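Local atomic coordinates of Cfl (Pectobacterium brasiliense, PDB entry 7A9J), a protein that acts as a coronafacic acid ligase of the ATP-dependent AMP-binding enzyme family, probably activating carboxylic acids with ATP for amide synthesis. Residues V200-T205 with K385-W390; V215-R220 with P276-G281; L379-A384 with D401-T406; N442-H447 with E482-Y487; I450-V455 with L470-K475. The protein carries 1 engineered substitution. All coordinates share one frame; numbering follows the deposited sequence.

Contact 1 of 5, residues V200-T205 with K385-W390; sequences VYSQKT and KTIGIW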
# COMPACT_ATOMS: atom_id res chain seq x y z
N VAL A 200 11.22 1.34 13.20
CA VAL A 200 11.12 2.52 14.06
C VAL A 200 11.31 3.75 13.19
O VAL A 200 12.33 3.89 12.51
CB VAL A 200 12.15 2.47 15.19
CG1 VAL A 200 12.00 3.73 16.09
CG2 VAL A 200 11.92 1.19 16.00
N TYR A 201 10.34 4.64 13.25
CA TYR A 201 10.37 5.97 12.61
C TYR A 201 10.61 7.03 13.66
O TYR A 201 9.95 7.01 14.71
CB TYR A 201 9.02 6.30 12.01
CG TYR A 201 8.73 5.64 10.68
CD1 TYR A 201 8.86 4.27 10.52
CD2 TYR A 201 8.23 6.41 9.64
CE1 TYR A 201 8.59 3.68 9.30
CE2 TYR A 201 7.91 5.83 8.42
CZ TYR A 201 8.05 4.46 8.27
OH TYR A 201 7.71 3.84 7.06
N SER A 202 11.54 7.95 13.38
CA SER A 202 11.58 9.19 14.15
C SER A 202 10.59 10.21 13.58
O SER A 202 9.94 9.99 12.56
CB SER A 202 13.00 9.77 14.15
OG SER A 202 13.31 10.21 12.84
N GLN A 203 10.42 11.31 14.35
CA GLN A 203 9.73 12.47 13.80
C GLN A 203 10.28 12.84 12.43
O GLN A 203 9.50 13.11 11.49
CB GLN A 203 9.81 13.65 14.79
CG GLN A 203 9.08 13.36 16.12
CD GLN A 203 7.59 13.70 16.06
OE1 GLN A 203 7.11 14.25 15.08
NE2 GLN A 203 6.86 13.41 17.16
N LYS A 204 11.61 12.83 12.27
CA LYS A 204 12.21 13.13 10.97
C LYS A 204 11.87 12.08 9.91
O LYS A 204 11.60 12.46 8.76
CB LYS A 204 13.73 13.27 11.09
CG LYS A 204 14.37 13.76 9.78
CD LYS A 204 15.89 14.02 9.95
CE LYS A 204 16.51 14.71 8.71
NZ LYS A 204 16.16 14.08 7.40
N THR A 205 11.96 10.77 10.23
CA THR A 205 11.52 9.77 9.25
C THR A 205 10.13 10.10 8.72
O THR A 205 9.87 10.05 7.50
CB THR A 205 11.45 8.35 9.85
OG1 THR A 205 12.60 8.07 10.64
CG2 THR A 205 11.44 7.32 8.67
N LYS A 385 14.90 7.99 6.29
CA LYS A 385 15.72 7.01 6.99
C LYS A 385 15.02 6.53 8.24
O LYS A 385 14.86 7.30 9.22
CB LYS A 385 17.06 7.61 7.37
CG LYS A 385 17.71 8.34 6.26
CD LYS A 385 18.48 7.38 5.43
CE LYS A 385 19.39 8.15 4.50
NZ LYS A 385 19.51 7.26 3.34
N THR A 386 14.65 5.26 8.26
CA THR A 386 14.17 4.65 9.49
C THR A 386 15.33 4.50 10.47
O THR A 386 16.50 4.44 10.09
CB THR A 386 13.50 3.31 9.20
OG1 THR A 386 14.44 2.46 8.54
CG2 THR A 386 12.30 3.54 8.25
N ILE A 387 15.00 4.45 11.75
CA ILE A 387 16.01 4.50 12.79
C ILE A 387 16.60 3.13 13.03
O ILE A 387 17.77 3.01 13.41
CB ILE A 387 15.40 5.04 14.10
CG1 ILE A 387 14.72 6.39 13.86
CG2 ILE A 387 16.41 5.08 15.17
CD1 ILE A 387 15.51 7.34 12.96
N GLY A 388 15.82 2.08 12.84
CA GLY A 388 16.26 0.77 13.26
C GLY A 388 15.05 -0.14 13.47
O GLY A 388 13.94 0.17 13.06
N ILE A 389 15.33 -1.28 14.06
CA ILE A 389 14.29 -2.28 14.28
C ILE A 389 14.16 -2.50 15.76
O ILE A 389 15.16 -2.77 16.46
CB ILE A 389 14.60 -3.61 13.55
CG1 ILE A 389 14.51 -3.40 12.02
CG2 ILE A 389 13.67 -4.69 14.07
CD1 ILE A 389 14.93 -4.64 11.21
N TRP A 390 12.94 -2.38 16.25
CA TRP A 390 12.66 -2.64 17.64
C TRP A 390 12.60 -4.14 17.84
O TRP A 390 11.81 -4.82 17.19
CB TRP A 390 11.33 -1.99 18.03
CG TRP A 390 10.99 -2.34 19.36
CD1 TRP A 390 9.97 -3.15 19.75
CD2 TRP A 390 11.66 -1.93 20.55
NE1 TRP A 390 9.95 -3.26 21.10
CE2 TRP A 390 10.98 -2.53 21.63
CE3 TRP A 390 12.77 -1.12 20.81
CZ2 TRP A 390 11.37 -2.33 22.95
CZ3 TRP A 390 13.16 -0.93 22.13
CH2 TRP A 390 12.46 -1.54 23.19

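Contact 2 of 5, residues V215-R220 with P276-G281; sequences VTINPR and PAWIAG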
# COMPACT_ATOMS: atom_id res chain seq x y z
N VAL A 215 4.52 14.11 -3.04
CA VAL A 215 4.84 14.14 -4.49
C VAL A 215 3.95 13.18 -5.28
O VAL A 215 3.82 13.33 -6.50
CB VAL A 215 6.38 13.78 -4.72
CG1 VAL A 215 6.77 13.82 -6.23
CG2 VAL A 215 7.20 14.78 -3.94
N THR A 216 3.37 12.17 -4.63
CA THR A 216 2.55 11.19 -5.31
C THR A 216 1.06 11.49 -5.25
O THR A 216 0.27 10.75 -5.87
CB THR A 216 2.76 9.77 -4.74
OG1 THR A 216 2.07 9.62 -3.50
CG2 THR A 216 4.28 9.44 -4.55
N ILE A 217 0.66 12.61 -4.62
CA ILE A 217 -0.77 12.89 -4.53
C ILE A 217 -1.05 14.11 -5.40
O ILE A 217 -0.83 15.26 -4.96
CB ILE A 217 -1.22 13.18 -3.10
CG1 ILE A 217 -0.81 12.04 -2.16
CG2 ILE A 217 -2.80 13.44 -3.10
CD1 ILE A 217 -1.23 12.28 -0.72
N ASN A 218 -1.59 13.87 -6.59
CA ASN A 218 -1.68 14.90 -7.63
C ASN A 218 -3.07 14.83 -8.26
O ASN A 218 -3.23 14.46 -9.42
CB ASN A 218 -0.56 14.72 -8.67
CG ASN A 218 0.78 14.77 -8.06
OD1 ASN A 218 1.20 15.82 -7.56
ND2 ASN A 218 1.54 13.64 -8.13
N PRO A 219 -4.10 15.27 -7.52
CA PRO A 219 -5.43 15.37 -8.12
C PRO A 219 -5.42 16.37 -9.26
O PRO A 219 -4.64 17.33 -9.26
CB PRO A 219 -6.33 15.88 -6.96
CG PRO A 219 -5.38 16.41 -5.90
CD PRO A 219 -4.01 15.85 -6.16
N ARG A 220 -6.39 16.25 -10.15
CA ARG A 220 -6.47 17.25 -11.20
C ARG A 220 -7.10 18.53 -10.70
O ARG A 220 -7.74 18.57 -9.64
CB ARG A 220 -7.26 16.72 -12.40
CG ARG A 220 -6.68 15.43 -13.03
CD ARG A 220 -7.48 15.11 -14.28
NE ARG A 220 -6.86 14.15 -15.17
CZ ARG A 220 -7.35 13.84 -16.36
NH1 ARG A 220 -8.46 14.44 -16.77
NH2 ARG A 220 -6.74 12.96 -17.15
N PRO A 276 -14.55 11.10 -4.98
CA PRO A 276 -13.24 11.61 -4.61
C PRO A 276 -12.44 12.01 -5.85
O PRO A 276 -12.68 11.54 -6.97
CB PRO A 276 -12.60 10.42 -3.88
CG PRO A 276 -13.28 9.22 -4.49
CD PRO A 276 -14.68 9.65 -4.75
N ALA A 277 -11.48 12.91 -5.65
CA ALA A 277 -10.63 13.37 -6.74
C ALA A 277 -9.43 12.46 -6.95
O ALA A 277 -8.81 12.51 -8.02
CB ALA A 277 -10.09 14.78 -6.45
N TRP A 278 -9.11 11.63 -5.95
CA TRP A 278 -7.87 10.86 -5.95
C TRP A 278 -8.13 9.62 -5.12
O TRP A 278 -8.73 9.73 -4.04
CB TRP A 278 -6.75 11.71 -5.37
CG TRP A 278 -5.35 11.10 -5.42
CD1 TRP A 278 -4.39 11.39 -6.34
CD2 TRP A 278 -4.75 10.28 -4.44
NE1 TRP A 278 -3.22 10.76 -6.00
CE2 TRP A 278 -3.43 10.05 -4.85
CE3 TRP A 278 -5.23 9.67 -3.25
CZ2 TRP A 278 -2.53 9.27 -4.11
CZ3 TRP A 278 -4.35 8.87 -2.52
CH2 TRP A 278 -3.00 8.69 -2.94
N ILE A 279 -7.72 8.45 -5.63
CA ILE A 279 -8.00 7.19 -4.96
C ILE A 279 -6.70 6.40 -4.95
O ILE A 279 -6.17 6.04 -6.02
CB ILE A 279 -9.07 6.37 -5.70
CG1 ILE A 279 -10.35 7.20 -5.89
CG2 ILE A 279 -9.33 5.07 -4.95
CD1 ILE A 279 -11.41 6.42 -6.70
N ALA A 280 -6.24 6.03 -3.76
CA ALA A 280 -5.18 5.04 -3.63
C ALA A 280 -5.76 3.67 -3.31
O ALA A 280 -6.78 3.55 -2.63
CB ALA A 280 -4.17 5.46 -2.54
N GLY A 281 -5.11 2.61 -3.80
CA GLY A 281 -5.62 1.27 -3.47
C GLY A 281 -4.58 0.24 -3.87
O GLY A 281 -3.56 0.55 -4.49
O HOH W 1 -1.23 11.24 -7.96
O HOH W 2 -8.51 14.48 -9.91

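Contact 3 of 5, residues L379-A384 with D401-T406; sequences LIRSPA and DRWLAT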
# COMPACT_ATOMS: atom_id res chain seq x y z
N LEU A 379 18.43 -1.83 -6.15
CA LEU A 379 18.79 -1.46 -4.79
C LEU A 379 18.40 -0.01 -4.53
O LEU A 379 18.54 0.84 -5.41
CB LEU A 379 20.30 -1.62 -4.58
CG LEU A 379 20.98 -2.90 -5.07
CD1 LEU A 379 22.44 -2.96 -4.65
CD2 LEU A 379 20.22 -4.05 -4.52
N ILE A 380 17.91 0.29 -3.33
CA ILE A 380 17.33 1.61 -3.08
C ILE A 380 17.84 2.15 -1.76
O ILE A 380 17.90 1.43 -0.76
CB ILE A 380 15.78 1.60 -3.08
CG1 ILE A 380 15.25 1.08 -4.42
CG2 ILE A 380 15.22 3.05 -2.79
CD1 ILE A 380 13.80 0.69 -4.33
N ARG A 381 18.20 3.43 -1.75
CA ARG A 381 18.38 4.17 -0.52
C ARG A 381 17.38 5.34 -0.48
O ARG A 381 17.26 6.09 -1.46
CB ARG A 381 19.83 4.65 -0.40
CG ARG A 381 20.20 5.16 0.98
CD ARG A 381 21.73 4.96 1.16
NE ARG A 381 22.48 5.71 0.16
CZ ARG A 381 23.78 5.58 -0.07
NH1 ARG A 381 24.50 4.73 0.66
NH2 ARG A 381 24.37 6.32 -1.01
N SER A 382 16.68 5.47 0.61
CA SER A 382 15.59 6.45 0.69
C SER A 382 15.98 7.67 1.53
O SER A 382 16.79 7.54 2.46
CB SER A 382 14.34 5.79 1.30
OG SER A 382 13.38 6.80 1.64
N PRO A 383 15.49 8.87 1.20
CA PRO A 383 15.73 10.03 2.07
C PRO A 383 14.96 9.96 3.36
O PRO A 383 15.28 10.71 4.31
CB PRO A 383 15.29 11.23 1.22
CG PRO A 383 14.15 10.68 0.40
CD PRO A 383 14.66 9.25 0.04
N ALA A 384 13.96 9.08 3.46
CA ALA A 384 13.29 8.84 4.73
C ALA A 384 13.99 7.66 5.40
O ALA A 384 13.73 6.50 5.09
CB ALA A 384 11.80 8.61 4.53
N ASP A 401 23.59 4.68 5.57
CA ASP A 401 24.03 4.52 4.20
C ASP A 401 23.58 3.20 3.57
O ASP A 401 23.85 2.99 2.39
CB ASP A 401 25.57 4.63 4.14
CG ASP A 401 26.29 3.66 5.09
OD1 ASP A 401 25.67 2.72 5.63
OD2 ASP A 401 27.51 3.87 5.29
N ARG A 402 22.89 2.34 4.32
CA ARG A 402 22.55 1.01 3.82
C ARG A 402 21.68 1.09 2.56
O ARG A 402 20.84 1.99 2.42
CB ARG A 402 21.80 0.23 4.91
CG ARG A 402 20.48 0.89 5.31
CD ARG A 402 19.78 0.18 6.46
NE ARG A 402 19.54 -1.23 6.17
CZ ARG A 402 18.49 -1.70 5.50
NH1 ARG A 402 17.55 -0.88 5.04
NH2 ARG A 402 18.38 -3.01 5.30
N TRP A 403 21.92 0.16 1.63
CA TRP A 403 21.07 -0.08 0.47
C TRP A 403 20.11 -1.23 0.78
O TRP A 403 20.52 -2.24 1.35
CB TRP A 403 21.91 -0.45 -0.75
CG TRP A 403 22.75 0.70 -1.21
CD1 TRP A 403 24.01 1.02 -0.78
CD2 TRP A 403 22.38 1.71 -2.16
NE1 TRP A 403 24.45 2.16 -1.42
CE2 TRP A 403 23.46 2.61 -2.27
CE3 TRP A 403 21.24 1.94 -2.92
CZ2 TRP A 403 23.43 3.72 -3.11
CZ3 TRP A 403 21.22 3.04 -3.78
CH2 TRP A 403 22.30 3.91 -3.86
N LEU A 404 18.86 -1.10 0.37
CA LEU A 404 17.90 -2.19 0.49
C LEU A 404 17.82 -2.95 -0.84
O LEU A 404 17.52 -2.35 -1.87
CB LEU A 404 16.51 -1.66 0.85
CG LEU A 404 15.44 -2.74 1.08
CD1 LEU A 404 14.45 -2.29 2.15
CD2 LEU A 404 14.69 -3.07 -0.20
N ALA A 405 18.04 -4.26 -0.79
CA ALA A 405 17.88 -5.12 -1.97
C ALA A 405 16.42 -5.51 -2.12
O ALA A 405 15.87 -6.21 -1.28
CB ALA A 405 18.76 -6.37 -1.85
N THR A 406 15.80 -5.07 -3.21
CA THR A 406 14.36 -5.26 -3.38
C THR A 406 13.98 -6.66 -3.85
O THR A 406 12.80 -7.04 -3.72
CB THR A 406 13.82 -4.30 -4.42
OG1 THR A 406 14.48 -4.60 -5.67
CG2 THR A 406 14.09 -2.82 -4.03
O HOH W 3 17.86 1.47 2.01

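Contact 4 of 5, residues N442-H447 with E482-Y487; sequences NTLIQH and ETIASY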
# COMPACT_ATOMS: atom_id res chain seq x y z
N ASN A 442 3.60 -9.65 -21.06
CA ASN A 442 3.13 -8.36 -21.54
C ASN A 442 2.95 -8.36 -23.05
O ASN A 442 1.99 -7.80 -23.57
CB ASN A 442 4.07 -7.23 -21.13
CG ASN A 442 3.61 -5.88 -21.65
OD1 ASN A 442 2.58 -5.34 -21.21
ND2 ASN A 442 4.35 -5.33 -22.60
N THR A 443 3.84 -9.04 -23.78
CA THR A 443 3.69 -9.14 -25.22
C THR A 443 2.47 -9.97 -25.60
O THR A 443 1.69 -9.59 -26.48
CB THR A 443 4.97 -9.76 -25.81
OG1 THR A 443 6.06 -8.88 -25.55
CG2 THR A 443 4.80 -9.96 -27.33
N LEU A 444 2.30 -11.12 -24.94
CA LEU A 444 1.23 -12.05 -25.29
C LEU A 444 -0.13 -11.40 -25.16
O LEU A 444 -0.97 -11.48 -26.07
CB LEU A 444 1.31 -13.29 -24.40
CG LEU A 444 2.44 -14.26 -24.74
CD1 LEU A 444 2.60 -15.26 -23.62
CD2 LEU A 444 2.18 -14.97 -26.07
N ILE A 445 -0.37 -10.74 -24.03
CA ILE A 445 -1.70 -10.19 -23.78
C ILE A 445 -2.09 -9.07 -24.77
O ILE A 445 -3.28 -8.76 -24.92
CB ILE A 445 -1.77 -9.74 -22.31
CG1 ILE A 445 -3.23 -9.59 -21.86
CG2 ILE A 445 -1.06 -8.41 -22.12
CD1 ILE A 445 -3.38 -9.03 -20.47
N GLN A 446 -1.13 -8.45 -25.48
CA GLN A 446 -1.50 -7.46 -26.48
C GLN A 446 -2.30 -8.07 -27.62
O GLN A 446 -3.06 -7.35 -28.30
CB GLN A 446 -0.26 -6.76 -27.05
CG GLN A 446 0.61 -6.09 -26.02
CD GLN A 446 -0.21 -5.32 -25.01
OE1 GLN A 446 -1.10 -4.54 -25.38
NE2 GLN A 446 0.04 -5.58 -23.73
N HIS A 447 -2.14 -9.37 -27.86
CA HIS A 447 -2.91 -10.02 -28.91
C HIS A 447 -4.40 -9.93 -28.59
O HIS A 447 -4.81 -10.07 -27.43
CB HIS A 447 -2.47 -11.47 -29.08
CG HIS A 447 -2.76 -12.00 -30.43
ND1 HIS A 447 -3.96 -12.60 -30.75
CD2 HIS A 447 -2.03 -11.98 -31.57
CE1 HIS A 447 -3.94 -12.96 -32.03
NE2 HIS A 447 -2.79 -12.59 -32.55
N GLU A 482 -0.27 -21.47 -33.72
CA GLU A 482 0.55 -20.97 -34.81
C GLU A 482 0.43 -19.46 -34.95
O GLU A 482 1.40 -18.79 -35.30
CB GLU A 482 0.14 -21.69 -36.10
CG GLU A 482 0.28 -23.24 -36.06
CD GLU A 482 -0.84 -23.99 -35.31
OE1 GLU A 482 -1.21 -25.10 -35.76
OE2 GLU A 482 -1.33 -23.50 -34.27
N THR A 483 -0.76 -18.92 -34.65
CA THR A 483 -0.94 -17.47 -34.62
C THR A 483 0.03 -16.84 -33.63
O THR A 483 0.65 -15.80 -33.92
CB THR A 483 -2.37 -17.12 -34.22
OG1 THR A 483 -3.29 -17.73 -35.15
CG2 THR A 483 -2.58 -15.60 -34.20
N ILE A 484 0.19 -17.47 -32.47
CA ILE A 484 0.99 -16.90 -31.39
C ILE A 484 2.47 -16.96 -31.75
O ILE A 484 3.19 -15.97 -31.63
CB ILE A 484 0.69 -17.62 -30.08
CG1 ILE A 484 -0.82 -17.61 -29.82
CG2 ILE A 484 1.42 -16.98 -28.89
CD1 ILE A 484 -1.21 -18.26 -28.52
N ALA A 485 2.94 -18.13 -32.21
CA ALA A 485 4.35 -18.24 -32.54
C ALA A 485 4.73 -17.21 -33.61
O ALA A 485 5.74 -16.52 -33.48
CB ALA A 485 4.67 -19.67 -32.98
N SER A 486 3.91 -17.06 -34.65
CA SER A 486 4.24 -16.06 -35.66
C SER A 486 4.19 -14.65 -35.08
O SER A 486 5.07 -13.83 -35.36
CB SER A 486 3.30 -16.19 -36.87
OG SER A 486 1.97 -15.85 -36.54
N TYR A 487 3.19 -14.36 -34.24
CA TYR A 487 3.11 -13.06 -33.59
C TYR A 487 4.35 -12.77 -32.75
O TYR A 487 4.86 -11.63 -32.75
CB TYR A 487 1.84 -13.00 -32.73
CG TYR A 487 1.73 -11.83 -31.79
CD1 TYR A 487 1.32 -10.58 -32.23
CD2 TYR A 487 2.04 -11.97 -30.44
CE1 TYR A 487 1.22 -9.50 -31.34
CE2 TYR A 487 1.94 -10.92 -29.56
CZ TYR A 487 1.54 -9.69 -30.00
OH TYR A 487 1.46 -8.66 -29.09

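Contact 5 of 5, residues I450-V455 with L470-K475; sequences IAASVV and LIQPQK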
# COMPACT_ATOMS: atom_id res chain seq x y z
N ILE A 450 -5.95 -13.07 -26.99
CA ILE A 450 -5.39 -13.56 -25.72
C ILE A 450 -5.94 -12.71 -24.59
O ILE A 450 -5.62 -11.52 -24.49
CB ILE A 450 -3.86 -13.55 -25.72
CG1 ILE A 450 -3.33 -14.53 -26.77
CG2 ILE A 450 -3.34 -13.91 -24.35
CD1 ILE A 450 -1.84 -14.58 -26.85
N ALA A 451 -6.73 -13.33 -23.72
CA ALA A 451 -7.27 -12.60 -22.57
C ALA A 451 -6.25 -12.47 -21.45
O ALA A 451 -6.17 -11.44 -20.79
CB ALA A 451 -8.52 -13.32 -22.05
N ALA A 452 -5.48 -13.52 -21.20
CA ALA A 452 -4.56 -13.52 -20.09
C ALA A 452 -3.53 -14.58 -20.36
O ALA A 452 -3.71 -15.45 -21.22
CB ALA A 452 -5.27 -13.78 -18.76
N SER A 453 -2.43 -14.50 -19.63
CA SER A 453 -1.34 -15.42 -19.89
C SER A 453 -0.43 -15.42 -18.67
O SER A 453 -0.30 -14.40 -17.99
CB SER A 453 -0.57 -15.01 -21.15
OG SER A 453 0.60 -15.79 -21.24
N VAL A 454 0.18 -16.57 -18.39
CA VAL A 454 1.23 -16.67 -17.39
C VAL A 454 2.36 -17.50 -18.01
O VAL A 454 2.09 -18.56 -18.60
CB VAL A 454 0.74 -17.34 -16.08
CG1 VAL A 454 1.89 -17.50 -15.11
CG2 VAL A 454 -0.36 -16.52 -15.40
N VAL A 455 3.61 -17.03 -17.88
CA VAL A 455 4.78 -17.70 -18.46
C VAL A 455 5.67 -18.21 -17.33
O VAL A 455 5.87 -17.51 -16.34
CB VAL A 455 5.55 -16.76 -19.42
CG1 VAL A 455 6.90 -17.37 -19.87
CG2 VAL A 455 4.70 -16.40 -20.62
N LEU A 470 1.09 -20.38 -20.37
CA LEU A 470 -0.33 -20.60 -20.15
C LEU A 470 -1.10 -19.48 -20.84
O LEU A 470 -0.85 -18.30 -20.58
CB LEU A 470 -0.60 -20.66 -18.65
CG LEU A 470 -1.81 -21.33 -18.02
CD1 LEU A 470 -2.05 -22.67 -18.68
CD2 LEU A 470 -1.49 -21.53 -16.53
N ILE A 471 -2.00 -19.84 -21.75
CA ILE A 471 -2.71 -18.88 -22.60
C ILE A 471 -4.21 -18.99 -22.31
O ILE A 471 -4.80 -20.06 -22.48
CB ILE A 471 -2.47 -19.16 -24.10
CG1 ILE A 471 -0.98 -19.14 -24.45
CG2 ILE A 471 -3.28 -18.18 -24.97
CD1 ILE A 471 -0.36 -17.79 -24.36
N GLN A 472 -4.83 -17.87 -21.94
CA GLN A 472 -6.28 -17.84 -21.74
C GLN A 472 -6.92 -17.10 -22.90
O GLN A 472 -6.77 -15.87 -22.99
CB GLN A 472 -6.64 -17.18 -20.41
CG GLN A 472 -8.15 -16.99 -20.20
CD GLN A 472 -8.46 -16.36 -18.85
OE1 GLN A 472 -8.01 -16.83 -17.80
NE2 GLN A 472 -9.22 -15.28 -18.88
N PRO A 473 -7.61 -17.80 -23.80
CA PRO A 473 -8.19 -17.13 -24.97
C PRO A 473 -9.25 -16.12 -24.58
O PRO A 473 -9.99 -16.30 -23.60
CB PRO A 473 -8.78 -18.29 -25.78
CG PRO A 473 -7.97 -19.48 -25.36
CD PRO A 473 -7.74 -19.26 -23.89
N GLN A 474 -9.29 -15.03 -25.35
CA GLN A 474 -10.21 -13.92 -25.15
C GLN A 474 -11.61 -14.31 -25.60
O GLN A 474 -11.83 -15.35 -26.22
CB GLN A 474 -9.72 -12.69 -25.92
CG GLN A 474 -10.35 -11.32 -25.55
CD GLN A 474 -10.34 -11.03 -24.05
OE1 GLN A 474 -11.11 -11.63 -23.29
NE2 GLN A 474 -9.48 -10.10 -23.63
N LYS A 475 -12.56 -13.45 -25.24
CA LYS A 475 -13.91 -13.40 -25.79
C LYS A 475 -14.53 -14.80 -25.72
O LYS A 475 -14.27 -15.57 -24.79
CB LYS A 475 -13.87 -12.80 -27.20
CG LYS A 475 -13.39 -11.35 -27.30
CD LYS A 475 -13.15 -10.92 -28.76
CE LYS A 475 -12.50 -12.03 -29.58
NZ LYS A 475 -11.15 -12.43 -29.10

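Contact 1 of 5, residues V200-T205 with K385-W390
Lys385 to Trp390 crosses Val200 to Thr205 where two middle strands, 198-202 and 388-390, of a four-stranded antiparallel sheet meet and where a capping box formed by Ser202 and Thr205 opens helix 203-214. The carbonyl O of Lys385 accepts the hydroxyl of Thr205, OG1 to O 2.8 Å, from above the carbonyl plane, while the Lys385 ammonium leads away to the carbonyls of Ser382 and Ser400. Within the box, that same Thr205 OG1 accepts from Ser202 N, and Ser202 OG accepts from Thr205 N at 3.0 Å. Thr386 has CG2 anti to its carbonyl carbon, which sets this methyl 3.9 Å from Tyr201 CE1 and close to Thr205 CG2. The Tyr201 ring also carries Thr205 CG2 over one face; its hydroxyl bonds Gly340 O, and the side chain lies about 4 Å from the bound indene carboxylate at its nearest atoms. Ile387 N gives Val200 O a nearly straight bond of 2.8 Å, and its CG1 branch leans over the cap to put CD1 3.6 Å from Ser202 OG. Gly388 takes a phi of 157°, a backbone angle open chiefly to a residue without a side chain; its own O accepts from Val200 N at 3.0 Å. Beyond, the Trp390 indole turns off to bond His117 O, leaving Trp390 CB 3.8 Å from Val200 CG2.

Contact 2 of 5, residues V215-R220 with P276-G281
Trp278, with CG trans to the backbone N (chi1 -174°), swings its indole from strand 278-281 under Ile217, whose chi1 of -54° places CG2 over the ring and CG1 toward its benzo end. CG2 of Ile217 makes a CH-pi contact with the five-membered ring of Trp278, 3.9 Å from its centroid and 9° off the normal; Ile217 CG1 meets Trp278 CZ2 at 3.8 Å. At the ring edge, in plane, a water accepts from Trp278 NE1 at 2.8 Å and from Asn218 N at 3.0 Å, and donates to Thr216 O at 2.6 Å. Farther along, Pro219 CB packs on Ala277 CB at 4.0 Å, and a second water links Ala277 O (2.7 Å) to Arg220 N. Ile231, Ile245, Val306 and Val308 also touch Trp278. The loop after helix 203-214 is thus fastened to a strand of the parallel core by apolar contact over the indole face; the clear polar links run through two waters, and the first of them accepts the indole N-H.

Contact 3 of 5, residues L379-A384 with D401-T406
Ile380 and Leu404 form the hydrogen-bonded pair of this antiparallel strand pairing, with Ile380 N to Leu404 O at 3.0 Å and Leu404 N to Ile380 O at 2.9 Å. Ile380 O takes a second proton from a water at 2.8 Å, and this water also donates to Arg402 O at 3.1 Å, linking strand 376-381 to the loop just before strand 404-406. Leu404 O in turn receives a CA-H contact from Leu379. Arg381 is held from several sides. A bend at chi3 (61°) brings its guanidinium over the loop, where NH1 points at Asp401 O, modelled at a doubtfully short 2.5 Å, near the guanidinium plane. NH2 forms a salt bridge with Glu365. One guanidinium face lies against the Trp403 indole, NH2 to CZ2 3.5 Å, with the planes 35° apart, and Arg381 CB makes a CH-pi contact over the six-membered ring. NH1 and Trp403 NE1, both donors, pass at 3.3 Å without bonding. On the other face of the pairing, Ile380 CD1 touches Thr406 CG2 at 3.5 Å, while Thr406 OG1 is engaged by Leu378 O and Asp408 N. Glu365 thus pairs with the charge of Arg381 while the Trp403 indole packs against one face of its guanidinium, and together they probably limit the rotation of that group at this partly exposed edge.

Contact 4 of 5, residues N442-H447 with E482-Y487
Tyr487 reaches from helix 481-491 across to Thr443 and His447, with CG trans to the backbone N (chi1 169°). Its CB comes 4.2 Å from His447 CD2. Beyond it, CG and CD1 lie beneath that same carbon, CD1 to CD2 3.7 Å, in a T-shaped stack: the His447 edge meets the Tyr487 face, planes at 84° and centroids 5.0 Å apart. CE2, along the ring's rim, meets Thr443 CG2 at 3.8 Å. At the tip, OH donates to Thr443 O at 2.8 Å and touches Gln446 CB at 3.3 Å. Thr443 O also accepts from Gln446 N, from the opposite face of its carbonyl plane, so Gln446 N and the tyrosine hydroxyl share one acceptor. Next to the stack, Thr483 CG2 packs on His447 NE2, and Leu444 CD2 meets Ile484 CG2 at 3.5 Å. This last pair rests on strand 450-460, Leu444 and Ile484 both on Ile450, so both helices, 437-445 and 481-491, pack on that strand of the C-terminal domain, with helix 316-326 touching Asn442 and Ile445.

Contact 5 of 5, residues I450-V455 with L470-K475
The carboxamide of Gln474 lies flat against Ala451, whose CB sits over one face, 3.3 Å from Gln474 OE1; at the edge, Lys475 N donates to OE1 in the carbonyl plane, on a lone pair. A bend at chi2 (50°) folds the glutamine back over the alanine. The Gln472 amide instead stands on an extended chain, with Ala452 CB near its carbon, 4.1 Å from Gln472 CD, while OE1 accepts from Ile507 N. Gln472 O accepts twice, from Ala452 N at 3.2 Å, on a lone pair, and from Ala451 N, where the modelled 2.6 Å is short and the bond bent. The register slips by one residue here, and regular pairing resumes with Gln472 N to Ala452 O at 2.8 Å. Leu470 O is likewise shared, between Val454 N at 3.0 Å and the hydroxyl of Ser453, whose OG also lies near Ile471 CD1; Leu470 N returns a bond to Val454 O at 2.7 Å. Ala452, Val454, Leu470 and Gln472 line one face of the hairpin, and Val454 there meets Leu520 of helix 517-522. Ser453 and Ile471 line the other, where Ser453 touches Leu444 of helix 437-445. Two consecutive alanines opposite one glutamine make a classic beta bulge, set in the hairpin of strands 450-460 and 464-473 that forms part of the C-terminal domain sheet.

Overall arrangement
Along the chain, contact 2 is nested within the loop closed by contact 1, and contact 3 interleaves with contact 1. Contacts 1 and 3, centres 14 Å apart, touch where Thr205 O packs on Ala384 CB; strands 376-381 and 388-390 follow each other in the chain. The centre of contact 2, in the parallel core, is about 26 Å from that of contact 1 and 25 Å from that of contact 3, with Thr216 about 6 Å from the ligand at the nearest atoms. Contacts 4 and 5 follow later, centres 10 Å apart; contact 5 is nested in contact 4, and Leu444 packs on Ser453 and Val455. This C-terminal pair lies 32 to 47 Å from the others, centre to centre, reflecting the large AMP-binding and small C-terminal parts of this enzyme family.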